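Local coordinates for bumblebee peptidoglycan recognition protein SA (Bombus, PDB 5XZ4) that probably recognises bacterial peptidoglycan in bee immunity, binding the Dap type in preference to the Lys type, at residues 23-28 against 89-94; 140-145 against 168-173. All blocks are in the same frame, centred on the assembly; numbering follows the deposited sequence.

Contact 1 of 2, residues 23-28 against 89-94; sequences SINYLI and NREGAH. With SO4 (sulfate ion), chain D.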
loop_
_atom_site.group_PDB
_atom_site.type_symbol
_atom_site.label_atom_id
_atom_site.label_comp_id
_atom_site.label_asym_id
_atom_site.label_seq_id
_atom_site.Cartn_x
_atom_site.Cartn_y
_atom_site.Cartn_z
ATOM N N SER A 23 7.737 -16.669 6.432
ATOM C CA SER A 23 7.647 -15.953 7.713
ATOM C C SER A 23 8.370 -14.606 7.654
ATOM O O SER A 23 9.467 -14.483 7.084
ATOM C CB SER A 23 8.231 -16.816 8.843
ATOM O OG SER A 23 7.922 -16.287 10.126
ATOM N N ILE A 24 7.727 -13.587 8.215
ATOM C CA ILE A 24 8.234 -12.202 8.225
ATOM C C ILE A 24 8.147 -11.671 9.653
ATOM O O ILE A 24 7.148 -11.903 10.363
ATOM C CB ILE A 24 7.429 -11.303 7.249
ATOM C CG1 ILE A 24 7.581 -11.821 5.816
ATOM C CG2 ILE A 24 7.855 -9.826 7.323
ATOM C CD1 ILE A 24 6.569 -11.250 4.855
ATOM N N ASN A 25 9.168 -10.919 10.054
ATOM C CA ASN A 25 9.194 -10.312 11.380
ATOM C C ASN A 25 8.056 -9.294 11.607
ATOM O O ASN A 25 7.528 -8.711 10.668
ATOM C CB ASN A 25 10.565 -9.680 11.623
ATOM C CG ASN A 25 11.669 -10.719 11.813
ATOM O OD1 ASN A 25 12.846 -10.385 11.735
ATOM N ND2 ASN A 25 11.299 -11.970 12.083
ATOM N N TYR A 26 7.664 -9.134 12.870
ATOM C CA TYR A 26 6.483 -8.359 13.232
ATOM C C TYR A 26 6.784 -6.896 13.564
ATOM O O TYR A 26 7.793 -6.619 14.239
ATOM C CB TYR A 26 5.807 -8.987 14.451
ATOM C CG TYR A 26 5.273 -10.397 14.269
ATOM C CD1 TYR A 26 5.204 -11.007 12.992
ATOM C CD2 TYR A 26 4.791 -11.121 15.372
ATOM C CE1 TYR A 26 4.718 -12.303 12.828
ATOM C CE2 TYR A 26 4.284 -12.409 15.209
ATOM C CZ TYR A 26 4.251 -12.989 13.941
ATOM O OH TYR A 26 3.752 -14.268 13.785
ATOM N N LEU A 27 5.911 -5.992 13.092
ATOM C CA LEU A 27 5.931 -4.552 13.425
ATOM C C LEU A 27 5.553 -4.315 14.875
ATOM O O LEU A 27 4.765 -5.068 15.459
ATOM C CB LEU A 27 4.911 -3.766 12.589
ATOM C CG LEU A 27 5.212 -3.720 11.091
ATOM C CD1 LEU A 27 4.053 -3.093 10.348
ATOM C CD2 LEU A 27 6.519 -2.990 10.789
ATOM N N ILE A 28 6.080 -3.239 15.440
ATOM C CA ILE A 28 5.551 -2.726 16.711
ATOM C C ILE A 28 4.277 -1.896 16.419
ATOM O O ILE A 28 4.236 -1.101 15.459
ATOM C CB ILE A 28 6.638 -1.885 17.402
ATOM C CG1 ILE A 28 7.832 -2.778 17.734
ATOM C CG2 ILE A 28 6.081 -1.162 18.625
ATOM C CD1 ILE A 28 7.703 -3.510 19.050
ATOM N N ASN A 89 0.576 -6.056 10.187
ATOM C CA ASN A 89 1.433 -6.474 11.303
ATOM C C ASN A 89 2.859 -6.898 10.962
ATOM O O ASN A 89 3.631 -7.256 11.857
ATOM C CB ASN A 89 0.718 -7.549 12.121
ATOM C CG ASN A 89 -0.418 -6.982 12.962
ATOM O OD1 ASN A 89 -0.202 -6.478 14.072
ATOM N ND2 ASN A 89 -1.624 -7.041 12.435
ATOM N N ARG A 90 3.201 -6.894 9.674
ATOM C CA ARG A 90 4.482 -7.467 9.238
ATOM C C ARG A 90 5.398 -6.447 8.580
ATOM O O ARG A 90 4.935 -5.545 7.863
ATOM C CB ARG A 90 4.236 -8.678 8.316
ATOM C CG ARG A 90 3.748 -9.884 9.110
ATOM C CD ARG A 90 3.189 -11.002 8.250
ATOM N NE ARG A 90 2.884 -12.194 9.061
ATOM C CZ ARG A 90 1.722 -12.432 9.672
ATOM N NH1 ARG A 90 0.716 -11.570 9.599
ATOM N NH2 ARG A 90 1.560 -13.557 10.358
ATOM N N GLU A 91 6.708 -6.609 8.803
ATOM C CA GLU A 91 7.727 -5.738 8.216
ATOM C C GLU A 91 7.610 -5.742 6.693
ATOM O O GLU A 91 7.354 -6.774 6.062
ATOM C CB GLU A 91 9.127 -6.158 8.670
ATOM C CG GLU A 91 9.422 -5.807 10.131
ATOM C CD GLU A 91 10.816 -6.210 10.588
ATOM O OE1 GLU A 91 11.623 -6.669 9.751
ATOM O OE2 GLU A 91 11.120 -6.043 11.801
ATOM N N GLY A 92 7.770 -4.574 6.108
ATOM C CA GLY A 92 7.585 -4.424 4.664
ATOM C C GLY A 92 8.799 -4.760 3.815
ATOM O O GLY A 92 9.902 -4.953 4.342
ATOM N N ALA A 93 8.558 -4.805 2.496
ATOM C CA ALA A 93 9.661 -4.700 1.516
ATOM C C ALA A 93 9.205 -3.714 0.457
ATOM O O ALA A 93 9.095 -4.019 -0.744
ATOM C CB ALA A 93 10.030 -6.060 0.906
ATOM N N HIS A 94 8.876 -2.508 0.919
ATOM C CA HIS A 94 8.369 -1.448 0.062
ATOM C C HIS A 94 9.161 -0.119 0.160
ATOM O O HIS A 94 9.192 0.624 -0.825
ATOM C CB HIS A 94 6.865 -1.190 0.324
ATOM C CG HIS A 94 6.499 -1.039 1.772
ATOM N ND1 HIS A 94 6.689 0.139 2.476
ATOM C CD2 HIS A 94 5.947 -1.924 2.642
ATOM C CE1 HIS A 94 6.284 -0.047 3.721
ATOM N NE2 HIS A 94 5.830 -1.282 3.861
HETATM S S SO4 D . 4.680 -15.504 10.218
HETATM O O1 SO4 D . 4.421 -16.663 9.325
HETATM O O2 SO4 D . 3.533 -15.311 11.129
HETATM O O3 SO4 D . 5.836 -15.805 11.087
HETATM O O4 SO4 D . 4.916 -14.262 9.425
HETATM O O HOH W 1 13.962 -7.981 10.145
HETATM O O HOH W 2 9.786 -4.640 13.687
HETATM O O HOH W 3 2.891 -6.710 14.521
#
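An isolated beta bridge between Y26 and R90 joins two irregular loops of the peptidoglycan recognition fold, the lead-in to strand 31-38 and the loop before strand 102-107. The pair is of the antiparallel, non-hydrogen-bonded kind, flanked by two backbone bonds: E91 N donates to N25 O (2.9 Å) and L27 N to N89 O. The first is nearly straight at 175°, whereas the second reaches N89 O from above its carbonyl plane. With the touching parts running 112° apart, the pairing does not continue into a sheet.

Apolar branches line the crossing. The I24 side chain places CG2 opposite its backbone N, which turns this methyl onto the E91 carbonyl, 3.3 Å from E91 O, an oxygen that accepts a hydrogen bond from R86. L27 sets CD1 against R90 O and CD2 over E91 CA. The flat end of E91 lies beside N25, CD to CB 3.6 Å, and two waters tie it down. One donates to E91 OE1 and N25 OD1; the other donates to E91 OE2 and the Y26 carbonyl.

Beyond the bridge, a sulfate ion links the two loops. R90 is extended from CG to NE and presents the edge of its guanidinium, with NE donating to sulfate O4 at 2.9 Å and NH2 to sulfate O2 at 2.8 Å. The Y26 hydroxyl also donates to O2, which lies near the ring plane at its edge, and the backbone N of I24 donates to O4 at 3.1 Å. Two sulfate oxygens are thus each gripped from both loops. The ion probably came from the crystallisation liquor, but the convergence of a guanidinium, a phenol and a backbone N-H implies a surface site suited to a small anion, whose charge would offset that of R90.

Contact 2 of 2, residues 140-145 against 168-173; sequences DIRVIG and EWVPTP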
loop_
_atom_site.group_PDB
_atom_site.type_symbol
_atom_site.label_atom_id
_atom_site.label_comp_id
_atom_site.label_asym_id
_atom_site.label_seq_id
_atom_site.Cartn_x
_atom_site.Cartn_y
_atom_site.Cartn_z
ATOM N N ASP A 140 -1.779 10.139 15.665
ATOM C CA ASP A 140 -1.014 11.162 14.972
ATOM C C ASP A 140 -0.257 10.600 13.759
ATOM O O ASP A 140 0.827 11.087 13.419
ATOM C CB ASP A 140 -0.052 11.876 15.954
ATOM C CG ASP A 140 0.950 10.927 16.624
ATOM O OD1 ASP A 140 0.943 9.711 16.349
ATOM O OD2 ASP A 140 1.759 11.421 17.448
ATOM N N ILE A 141 -0.841 9.589 13.111
ATOM C CA ILE A 141 -0.222 8.932 11.932
ATOM C C ILE A 141 0.286 9.957 10.905
ATOM O O ILE A 141 -0.427 10.881 10.543
ATOM C CB ILE A 141 -1.194 7.895 11.287
ATOM C CG1 ILE A 141 -0.515 7.039 10.209
ATOM C CG2 ILE A 141 -2.407 8.545 10.653
ATOM C CD1 ILE A 141 0.401 6.007 10.789
ATOM N N ARG A 142 1.512 9.751 10.419
ATOM C CA ARG A 142 2.117 10.599 9.395
ATOM C C ARG A 142 2.053 9.877 8.047
ATOM O O ARG A 142 2.653 8.807 7.896
ATOM C CB ARG A 142 3.561 10.935 9.765
ATOM C CG ARG A 142 3.650 11.866 10.980
ATOM C CD ARG A 142 5.058 11.928 11.535
ATOM N NE ARG A 142 5.128 12.635 12.815
ATOM C CZ ARG A 142 6.237 12.795 13.533
ATOM N NH1 ARG A 142 6.179 13.447 14.689
ATOM N NH2 ARG A 142 7.408 12.313 13.110
ATOM N N VAL A 143 1.321 10.446 7.097
ATOM C CA VAL A 143 1.202 9.858 5.752
ATOM C C VAL A 143 2.208 10.591 4.865
ATOM O O VAL A 143 2.231 11.827 4.833
ATOM C CB VAL A 143 -0.230 9.999 5.191
ATOM C CG1 VAL A 143 -0.283 9.529 3.738
ATOM C CG2 VAL A 143 -1.220 9.220 6.041
ATOM N N ILE A 144 3.038 9.825 4.155
ATOM C CA ILE A 144 4.046 10.413 3.239
ATOM C C ILE A 144 4.095 9.633 1.934
ATOM O O ILE A 144 3.804 8.429 1.924
ATOM C CB ILE A 144 5.453 10.513 3.876
ATOM C CG1 ILE A 144 5.954 9.169 4.374
ATOM C CG2 ILE A 144 5.475 11.544 5.007
ATOM C CD1 ILE A 144 7.409 9.159 4.797
ATOM N N GLY A 145 4.454 10.312 0.836
ATOM C CA GLY A 145 4.734 9.600 -0.431
ATOM C C GLY A 145 6.124 9.002 -0.354
ATOM O O GLY A 145 7.020 9.597 0.265
ATOM N N GLU A 168 -3.623 14.119 7.303
ATOM C CA GLU A 168 -2.561 13.247 7.814
ATOM C C GLU A 168 -1.260 13.371 7.029
ATOM O O GLU A 168 -0.212 12.942 7.515
ATOM C CB GLU A 168 -3.009 11.775 7.853
ATOM C CG GLU A 168 -4.258 11.523 8.699
ATOM C CD GLU A 168 -5.559 11.614 7.922
ATOM O OE1 GLU A 168 -5.614 12.159 6.811
ATOM O OE2 GLU A 168 -6.593 11.145 8.442
ATOM N N TRP A 169 -1.334 13.906 5.809
ATOM C CA TRP A 169 -0.106 14.082 4.991
ATOM C C TRP A 169 0.826 15.108 5.640
ATOM O O TRP A 169 0.360 16.155 6.087
ATOM C CB TRP A 169 -0.449 14.498 3.553
ATOM C CG TRP A 169 0.810 14.710 2.739
ATOM C CD1 TRP A 169 1.639 13.733 2.234
ATOM C CD2 TRP A 169 1.439 15.968 2.452
ATOM N NE1 TRP A 169 2.725 14.324 1.618
ATOM C CE2 TRP A 169 2.625 15.687 1.731
ATOM C CE3 TRP A 169 1.090 17.307 2.694
ATOM C CZ2 TRP A 169 3.485 16.696 1.262
ATOM C CZ3 TRP A 169 1.955 18.322 2.232
ATOM C CH2 TRP A 169 3.131 18.006 1.512
ATOM N N VAL A 170 2.122 14.808 5.685
ATOM C CA VAL A 170 3.127 15.728 6.239
ATOM C C VAL A 170 4.204 16.070 5.195
ATOM O O VAL A 170 4.680 15.197 4.467
ATOM C CB VAL A 170 3.746 15.206 7.560
ATOM C CG1 VAL A 170 2.682 15.094 8.654
ATOM C CG2 VAL A 170 4.489 13.897 7.394
ATOM N N PRO A 171 4.584 17.346 5.111
ATOM C CA PRO A 171 5.649 17.748 4.186
ATOM C C PRO A 171 7.049 17.247 4.561
ATOM O O PRO A 171 7.903 17.120 3.668
ATOM C CB PRO A 171 5.582 19.279 4.221
ATOM C CG PRO A 171 4.906 19.616 5.501
ATOM C CD PRO A 171 3.944 18.503 5.773
ATOM N N THR A 172 7.292 16.970 5.846
ATOM C CA THR A 172 8.503 16.190 6.264
ATOM C C THR A 172 8.162 15.096 7.306
ATOM O O THR A 172 7.515 15.390 8.315
ATOM C CB THR A 172 9.721 17.044 6.759
ATOM O OG1 THR A 172 9.331 17.904 7.837
ATOM C CG2 THR A 172 10.370 17.858 5.634
ATOM N N PRO A 173 8.572 13.831 7.035
ATOM C CA PRO A 173 8.597 12.601 7.835
ATOM C C PRO A 173 8.639 12.683 9.369
ATOM O O PRO A 173 9.555 12.172 10.014
ATOM C CB PRO A 173 9.874 11.914 7.321
ATOM C CG PRO A 173 10.217 12.605 6.029
ATOM C CD PRO A 173 9.076 13.507 5.693
ATOM O OXT PRO A 173 7.739 13.181 10.031
#
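V143 and W169 form a single parallel bridge: V143 N donates to E168 O (3.0 Å) and V143 O accepts from V170 N (3.1 Å). Side chains close around it. V143 CG2 lies alongside E168 CB, 3.6 Å apart and pointing the same way; the E168 chain bends at the CB-CG bond (chi2 91°), leading its carboxylate away to a salt bridge with K132. W169 carries its indole with CD1 3.3 Å from V143 O, while NE1 donates to Q148.

I144 and V170 meet methyl to methyl, CG2 to CG2 at a tight 3.5 Å. The I144 chi1 of 56° wedges CG1 between the backbone N and carbonyl carbon and leaves CG2 to face V170, whose CG2 also packs on R142 CB. The R142 chain, extended to its end, passes V170 with CB and CG and carries NH2 on to the C-terminal carboxylate, where it makes a salt bridge at P173 OXT (3.2 Å); P173 O is hydrogen-bonded to the Y33 hydroxyl. The arrangement is that of a C-terminal tail that pairs briefly, through one parallel bridge at W169, with the outermost strand 141-145 of the mixed sheet in the amidase-like fold, then turns back over its side chains.

How the contacts relate
The two contacts lie in series along the chain, contact 1 closing before contact 2 opens. Their centres are 20 Å apart and their nearest atoms about 9 Å, without touching. Strand 31-38 connects them: residues 23-28 lead towards it, and it pairs in parallel with strand 141-145, the outermost strand that contact 2 flanks with the C-terminal residues. Residues 89-94 precede strand 102-107, its parallel neighbour on the other side. The loop holding 89-94 also reaches contact 2, since Y98 touches P173. Contact 1 thus joins loops that feed two central strands, whereas contact 2 fastens the chain end to the margin of the same sheet.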